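Local coordinates for protein (hdlp (histone deacetylase-like protein)) (Aquifex aeolicus, PDB 1C3P) that probably acts as a zinc-dependent deacetylase of the histone deacetylase family and is a bacterial homologue of those enzymes, at residues Y15-P18 / P22-I25; K5-L10 / T110-E115; K48-P51 / E55-L58. One frame throughout, in Å; residues are numbered along the deposited sequence.

Interaction 2 belongs to the core, where strand 4-8 packs on helix 98-118, while interactions 1 and 3 are surface contacts made within loops or between a loop and a short helix. Chemistry follows place: the buried contact is carried by an isoleucine side chain, interaction 1 joins a weak backbone bond to a tyrosine-leucine CH-pi contact, and interaction 3 rests on a salt bridge. Interactions 2 and 3 touch, since R50 NH2 lies 3.0 Å from E115 OE2 in a second salt bridge, which ties 48-51 to the helix of interaction 2. Interaction 1 stands apart, its centre about 21 Å from those of the others, and the L23 side chain in it lies near the zinc-binding residues.

Interaction 1: residues Y15-P18 / P22-I25; sequences YRYP and PLKI
The backbones of 15-18 and 22-25, neither of them helix or strand, come together where Y17 faces L23 and K24, with the CA atoms of Y17 and K24 4.6 Å apart. Y17 N donates to L23 O over 3.3 Å; the bond is nearly straight, at 162°, but long enough to count as weak. Just beyond it, K24 CA approaches Y17 O at 3.6 Å in a CA-H...O contact, so Y17 meets the other segment through both its N and its O.

The side chains of Y17 and L23 run side by side in the same direction. L23 CB lies over one face of the Y17 ring, 3.7 Å from its centroid and displaced toward the rim, a CH-pi contact, while L23 CD1 reaches the far end of the ring at Y17 CZ, 3.6 Å away. Leucine suits this place because its CB and one methyl follow the length of the ring. The L23 side chain is also about 9 Å from those of D168 and D258, which bind zinc in another structure of the protein. R16 CB lies 3.6 Å from K24 O, and the poorly ordered rest of the chain passes near the carbonyl of I25.

Y17 OH bonds to the carbonyl of F141. Both segments lie in the loop joining strand 4-8 to helix 28-37, and the Y17 side chain also touches A98 of helix 98-118.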
loop_
_atom_site.group_PDB
_atom_site.type_symbol
_atom_site.label_atom_id
_atom_site.label_comp_id
_atom_site.label_asym_id
_atom_site.label_seq_id
_atom_site.Cartn_x
_atom_site.Cartn_y
_atom_site.Cartn_z
ATOM N N TYR A 15 8.371 16.152 -2.638
ATOM C CA TYR A 15 9.219 15.007 -3.005
ATOM C C TYR A 15 8.439 14.120 -3.968
ATOM O O TYR A 15 8.249 12.932 -3.716
ATOM C CB TYR A 15 9.594 14.201 -1.752
ATOM C CG TYR A 15 10.123 15.074 -0.648
ATOM C CD1 TYR A 15 9.679 14.913 0.664
ATOM C CD2 TYR A 15 11.007 16.118 -0.922
ATOM C CE1 TYR A 15 10.094 15.781 1.678
ATOM C CE2 TYR A 15 11.427 16.986 0.080
ATOM C CZ TYR A 15 10.963 16.815 1.375
ATOM O OH TYR A 15 11.347 17.694 2.369
ATOM N N ARG A 16 7.979 14.715 -5.066
ATOM C CA ARG A 16 7.209 14.002 -6.080
ATOM C C ARG A 16 8.166 13.320 -7.051
ATOM O O ARG A 16 9.320 13.732 -7.200
ATOM C CB ARG A 16 6.357 14.984 -6.887
ATOM C CG ARG A 16 5.502 15.947 -6.087
ATOM C CD ARG A 16 4.283 15.301 -5.451
ATOM N NE ARG A 16 3.429 16.320 -4.844
ATOM C CZ ARG A 16 2.893 17.342 -5.511
ATOM N NH1 ARG A 16 3.117 17.488 -6.811
ATOM N NH2 ARG A 16 2.140 18.230 -4.874
ATOM N N TYR A 17 7.699 12.271 -7.713
ATOM C CA TYR A 17 8.538 11.611 -8.697
ATOM C C TYR A 17 8.583 12.509 -9.925
ATOM O O TYR A 17 7.743 13.399 -10.098
ATOM C CB TYR A 17 7.991 10.225 -9.049
ATOM C CG TYR A 17 8.248 9.186 -7.972
ATOM C CD1 TYR A 17 7.827 9.393 -6.655
ATOM C CD2 TYR A 17 8.911 7.991 -8.275
ATOM C CE1 TYR A 17 8.055 8.438 -5.667
ATOM C CE2 TYR A 17 9.143 7.031 -7.299
ATOM C CZ TYR A 17 8.712 7.258 -5.996
ATOM O OH TYR A 17 8.914 6.302 -5.023
ATOM N N PRO A 18 9.560 12.289 -10.801
ATOM C CA PRO A 18 9.643 13.138 -11.979
ATOM C C PRO A 18 8.581 12.965 -13.050
ATOM O O PRO A 18 7.733 12.073 -13.009
ATOM C CB PRO A 18 11.028 12.803 -12.519
ATOM C CG PRO A 18 11.084 11.319 -12.262
ATOM C CD PRO A 18 10.668 11.315 -10.798
ATOM N N PRO A 22 4.368 7.675 -12.911
ATOM C CA PRO A 22 3.016 7.580 -12.347
ATOM C C PRO A 22 2.868 8.221 -10.955
ATOM O O PRO A 22 1.766 8.593 -10.554
ATOM C CB PRO A 22 2.773 6.066 -12.321
ATOM C CG PRO A 22 3.582 5.592 -13.519
ATOM C CD PRO A 22 4.871 6.326 -13.227
ATOM N N LEU A 23 3.973 8.338 -10.219
ATOM C CA LEU A 23 3.942 8.934 -8.881
ATOM C C LEU A 23 4.252 10.436 -8.881
ATOM O O LEU A 23 4.594 11.022 -7.846
ATOM C CB LEU A 23 4.899 8.178 -7.947
ATOM C CG LEU A 23 4.447 6.733 -7.688
ATOM C CD1 LEU A 23 5.494 5.979 -6.852
ATOM C CD2 LEU A 23 3.106 6.769 -6.955
ATOM N N LYS A 24 4.128 11.043 -10.061
ATOM C CA LYS A 24 4.311 12.483 -10.244
ATOM C C LYS A 24 3.201 13.219 -9.456
ATOM O O LYS A 24 3.418 14.290 -8.889
ATOM C CB LYS A 24 4.181 12.811 -11.734
ATOM C CG LYS A 24 4.014 14.281 -12.072
ATOM C CD LYS A 24 2.913 14.463 -13.125
ATOM C CE LYS A 24 3.167 13.638 -14.387
ATOM N NZ LYS A 24 2.055 13.735 -15.377
ATOM N N ILE A 25 2.009 12.636 -9.425
ATOM C CA ILE A 25 0.883 13.258 -8.727
ATOM C C ILE A 25 1.020 13.332 -7.206
ATOM O O ILE A 25 1.755 12.546 -6.589
ATOM C CB ILE A 25 -0.433 12.507 -8.999
ATOM C CG1 ILE A 25 -0.259 11.025 -8.639
ATOM C CG2 ILE A 25 -0.869 12.718 -10.419
ATOM C CD1 ILE A 25 -1.518 10.200 -8.753
#

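Interaction 2: residues K5-L10 / T110-E115; sequences KLIGTL and TVQAIE
I7 reaches from strand 4-8 to helix 98-118 and meets it at Q112 and A113, its CA 6.9 Å from that of A113. The closer part is the end of the longer branch: I7 CD1 lies 3.5 Å from A113 CB and also 3.5 Å from Q112 CB, although this methyl is modelled too near the helix backbone and its exact position is doubtful. CG1 stands beside the backbone N (chi1 -48°) and the branch then runs straight on (chi2 -175°), which carries the methyl to the helix surface. A113 presents only a small side chain to the strand, and a branched isoleucine offers two arms to the helix.

The second arm makes the looser part. I7 CG2 lies 4.1 Å from Q112 CB, flanking the glutamine chain, which extends beyond CG and is crossed at a slant. A valine here, lacking the CD1 methyl, would probably open a gap between strand and helix beside A113 and Q112. Away from I7 the helix turns its other sides to different neighbours: I114 packs on V290 and on helix 146-156, while E115 is partly exposed.

Strand 4-8 runs between strands 46-48 and 122-125 of the parallel sheet, and helix 98-118 leads into the latter. A helix laid against a parallel sheet through aliphatic side chains is one face of the three-layer alpha/beta/alpha architecture of the arginase-deacetylase fold.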
loop_
_atom_site.group_PDB
_atom_site.type_symbol
_atom_site.label_atom_id
_atom_site.label_comp_id
_atom_site.label_asym_id
_atom_site.label_seq_id
_atom_site.Cartn_x
_atom_site.Cartn_y
_atom_site.Cartn_z
ATOM N N LYS A 5 -5.533 7.946 14.868
ATOM C CA LYS A 5 -4.583 8.903 14.327
ATOM C C LYS A 5 -4.240 8.707 12.857
ATOM O O LYS A 5 -4.189 7.576 12.365
ATOM C CB LYS A 5 -3.283 8.792 15.123
ATOM C CG LYS A 5 -3.416 9.015 16.633
ATOM C CD LYS A 5 -3.792 10.464 16.942
ATOM C CE LYS A 5 -3.775 10.729 18.455
ATOM N NZ LYS A 5 -4.194 12.134 18.760
ATOM N N LEU A 6 -3.950 9.814 12.187
ATOM C CA LEU A 6 -3.527 9.764 10.795
ATOM C C LEU A 6 -2.101 10.323 10.792
ATOM O O LEU A 6 -1.862 11.414 11.293
ATOM C CB LEU A 6 -4.435 10.626 9.926
ATOM C CG LEU A 6 -4.239 10.475 8.411
ATOM C CD1 LEU A 6 -5.110 11.506 7.710
ATOM C CD2 LEU A 6 -2.795 10.691 8.015
ATOM N N ILE A 7 -1.147 9.576 10.245
ATOM C CA ILE A 7 0.241 10.048 10.213
ATOM C C ILE A 7 0.494 10.676 8.850
ATOM O O ILE A 7 0.308 10.026 7.823
ATOM C CB ILE A 7 1.241 8.897 10.407
ATOM C CG1 ILE A 7 0.808 8.042 11.592
ATOM C CG2 ILE A 7 2.640 9.462 10.720
ATOM C CD1 ILE A 7 1.769 6.990 11.937
ATOM N N GLY A 8 0.888 11.943 8.835
ATOM C CA GLY A 8 1.161 12.591 7.564
ATOM C C GLY A 8 1.739 13.986 7.677
ATOM O O GLY A 8 1.965 14.508 8.775
ATOM N N THR A 9 1.999 14.581 6.517
ATOM C CA THR A 9 2.529 15.933 6.422
ATOM C C THR A 9 2.357 16.411 4.989
ATOM O O THR A 9 2.356 15.605 4.058
ATOM C CB THR A 9 4.031 16.006 6.744
ATOM O OG1 THR A 9 4.515 17.312 6.400
ATOM C CG2 THR A 9 4.805 14.975 5.938
ATOM N N LEU A 10 2.199 17.717 4.804
ATOM C CA LEU A 10 2.057 18.246 3.449
ATOM C C LEU A 10 3.396 18.254 2.715
ATOM O O LEU A 10 3.440 18.456 1.498
ATOM C CB LEU A 10 1.468 19.665 3.465
ATOM C CG LEU A 10 -0.009 19.839 3.829
ATOM C CD1 LEU A 10 -0.857 19.015 2.876
ATOM C CD2 LEU A 10 -0.260 19.403 5.250
ATOM N N THR A 110 5.629 4.843 9.153
ATOM C CA THR A 110 5.185 3.486 9.423
ATOM C C THR A 110 5.624 3.087 10.818
ATOM O O THR A 110 4.878 2.410 11.517
ATOM C CB THR A 110 5.724 2.508 8.376
ATOM O OG1 THR A 110 4.950 2.671 7.180
ATOM C CG2 THR A 110 5.658 1.054 8.886
ATOM N N VAL A 111 6.816 3.519 11.236
ATOM C CA VAL A 111 7.250 3.204 12.582
ATOM C C VAL A 111 6.319 3.952 13.550
ATOM O O VAL A 111 5.902 3.412 14.581
ATOM C CB VAL A 111 8.732 3.611 12.832
ATOM C CG1 VAL A 111 9.081 3.376 14.294
ATOM C CG2 VAL A 111 9.661 2.780 11.949
ATOM N N GLN A 112 5.970 5.192 13.213
ATOM C CA GLN A 112 5.059 5.962 14.056
ATOM C C GLN A 112 3.709 5.264 14.142
ATOM O O GLN A 112 3.096 5.212 15.201
ATOM C CB GLN A 112 4.878 7.377 13.507
ATOM C CG GLN A 112 6.161 8.183 13.494
ATOM C CD GLN A 112 5.967 9.554 12.911
ATOM O OE1 GLN A 112 5.673 10.522 13.630
ATOM N NE2 GLN A 112 6.104 9.652 11.596
ATOM N N ALA A 113 3.223 4.744 13.021
ATOM C CA ALA A 113 1.947 4.031 13.050
ATOM C C ALA A 113 2.052 2.844 14.004
ATOM O O ALA A 113 1.131 2.550 14.766
ATOM C CB ALA A 113 1.581 3.541 11.666
ATOM N N ILE A 114 3.169 2.140 13.953
ATOM C CA ILE A 114 3.324 1.004 14.849
ATOM C C ILE A 114 3.418 1.469 16.299
ATOM O O ILE A 114 2.823 0.851 17.199
ATOM C CB ILE A 114 4.544 0.173 14.483
ATOM C CG1 ILE A 114 4.322 -0.448 13.091
ATOM C CG2 ILE A 114 4.736 -0.939 15.521
ATOM C CD1 ILE A 114 5.614 -1.028 12.464
ATOM N N GLU A 115 4.149 2.558 16.531
ATOM C CA GLU A 115 4.279 3.107 17.893
ATOM C C GLU A 115 2.898 3.409 18.470
ATOM O O GLU A 115 2.604 3.084 19.624
ATOM C CB GLU A 115 5.115 4.397 17.900
ATOM C CG GLU A 115 6.595 4.195 17.655
ATOM C CD GLU A 115 7.349 5.504 17.456
ATOM O OE1 GLU A 115 6.722 6.591 17.476
ATOM O OE2 GLU A 115 8.578 5.453 17.263
#

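Interaction 3: residues K48-P51 / E55-L58; sequences KSRP and EELL
R50 NH2 is gripped by two carboxylates: it donates to E56 OE2 over 2.8 Å, and it also forms a salt bridge with E115 of helix 98-118. Next to it, R50 NH1 donates to E56 OE1 at 3.0 Å and 173°, so the guanidinium holds the glutamate end-on, one nitrogen to each oxygen. Both oxygens use their syn lone pairs, on the sides that face one another, and OE1 lies almost exactly in the guanidinium plane, whereas OE2 is tilted out of it. The guanidinium and carboxylate planes are 29° apart, nearly coplanar, although the side chains arrive from opposite directions.

This bidentate salt bridge spans the short loop that leads from edge strand 46-48 of the parallel sheet of the alpha/beta fold into helix 54-57, and joins the loop to the helix that follows. It lies at the surface and away from the zinc site.

In R50, CG sits between the backbone N and the carbonyl carbon (chi1 72°), a crowded position, and the chain then extends from CG to NE. Its aliphatic part lies along Q112, and the guanidinium end meets V111 of helix 98-118. NH1 has a further partner in its own loop, P51 O, 3.0 Å from R50 NH1 and close to the guanidinium plane; this helps fix the rotation of the group. An arginine suits the place because its planar head can serve two acids and a carbonyl at once.

E56 extends beyond CG toward the loop, and its OE1 also accepts a bond from T53 N, one residue before the start of helix 54-57.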
loop_
_atom_site.group_PDB
_atom_site.type_symbol
_atom_site.label_atom_id
_atom_site.label_comp_id
_atom_site.label_asym_id
_atom_site.label_seq_id
_atom_site.Cartn_x
_atom_site.Cartn_y
_atom_site.Cartn_z
ATOM N N LYS A 48 2.440 14.512 12.852
ATOM C CA LYS A 48 3.363 14.910 11.791
ATOM C C LYS A 48 4.405 13.818 11.561
ATOM O O LYS A 48 5.047 13.362 12.496
ATOM C CB LYS A 48 4.087 16.218 12.150
ATOM C CG LYS A 48 5.064 16.693 11.082
ATOM C CD LYS A 48 5.764 17.987 11.492
ATOM C CE LYS A 48 6.715 18.470 10.408
ATOM N NZ LYS A 48 6.016 18.747 9.121
ATOM N N SER A 49 4.575 13.425 10.308
ATOM C CA SER A 49 5.548 12.408 9.935
ATOM C C SER A 49 6.971 12.824 10.292
ATOM O O SER A 49 7.339 13.999 10.178
ATOM C CB SER A 49 5.517 12.160 8.425
ATOM O OG SER A 49 4.225 11.782 7.940
ATOM N N ARG A 50 7.769 11.848 10.714
ATOM C CA ARG A 50 9.169 12.074 11.034
ATOM C C ARG A 50 9.996 11.117 10.173
ATOM O O ARG A 50 9.508 10.076 9.729
ATOM C CB ARG A 50 9.472 11.751 12.506
ATOM C CG ARG A 50 9.461 10.244 12.861
ATOM C CD ARG A 50 9.908 10.050 14.299
ATOM N NE ARG A 50 9.773 8.681 14.794
ATOM C CZ ARG A 50 10.457 7.629 14.367
ATOM N NH1 ARG A 50 11.365 7.750 13.402
ATOM N NH2 ARG A 50 10.244 6.443 14.924
ATOM N N PRO A 51 11.248 11.478 9.884
ATOM C CA PRO A 51 12.089 10.585 9.086
ATOM C C PRO A 51 12.428 9.322 9.877
ATOM O O PRO A 51 12.497 9.363 11.110
ATOM C CB PRO A 51 13.352 11.423 8.864
ATOM C CG PRO A 51 12.828 12.850 8.931
ATOM C CD PRO A 51 11.963 12.731 10.166
ATOM N N GLU A 55 19.147 3.834 12.113
ATOM C CA GLU A 55 19.003 2.576 12.836
ATOM C C GLU A 55 17.722 1.853 12.442
ATOM O O GLU A 55 17.733 0.647 12.249
ATOM C CB GLU A 55 19.037 2.843 14.342
ATOM C CG GLU A 55 18.905 1.611 15.211
ATOM C CD GLU A 55 19.256 1.890 16.669
ATOM O OE1 GLU A 55 19.085 0.974 17.506
ATOM O OE2 GLU A 55 19.713 3.018 16.976
ATOM N N GLU A 56 16.622 2.586 12.316
ATOM C CA GLU A 56 15.369 1.966 11.913
ATOM C C GLU A 56 15.491 1.439 10.482
ATOM O O GLU A 56 15.008 0.349 10.167
ATOM C CB GLU A 56 14.220 2.971 12.058
ATOM C CG GLU A 56 14.027 3.406 13.522
ATOM C CD GLU A 56 13.035 4.527 13.671
ATOM O OE1 GLU A 56 12.926 5.318 12.704
ATOM O OE2 GLU A 56 12.393 4.634 14.750
ATOM N N LEU A 57 16.152 2.199 9.612
ATOM C CA LEU A 57 16.330 1.745 8.236
ATOM C C LEU A 57 17.159 0.465 8.171
ATOM O O LEU A 57 16.874 -0.433 7.374
ATOM C CB LEU A 57 17.009 2.818 7.382
ATOM C CG LEU A 57 16.155 4.075 7.129
ATOM C CD1 LEU A 57 16.952 5.089 6.297
ATOM C CD2 LEU A 57 14.865 3.672 6.380
ATOM N N LEU A 58 18.192 0.395 9.007
ATOM C CA LEU A 58 19.070 -0.766 9.017
ATOM C C LEU A 58 18.456 -1.988 9.690
ATOM O O LEU A 58 19.098 -3.037 9.777
ATOM C CB LEU A 58 20.415 -0.406 9.642
ATOM C CG LEU A 58 21.152 0.708 8.884
ATOM C CD1 LEU A 58 22.437 1.068 9.620
ATOM C CD2 LEU A 58 21.431 0.291 7.457
#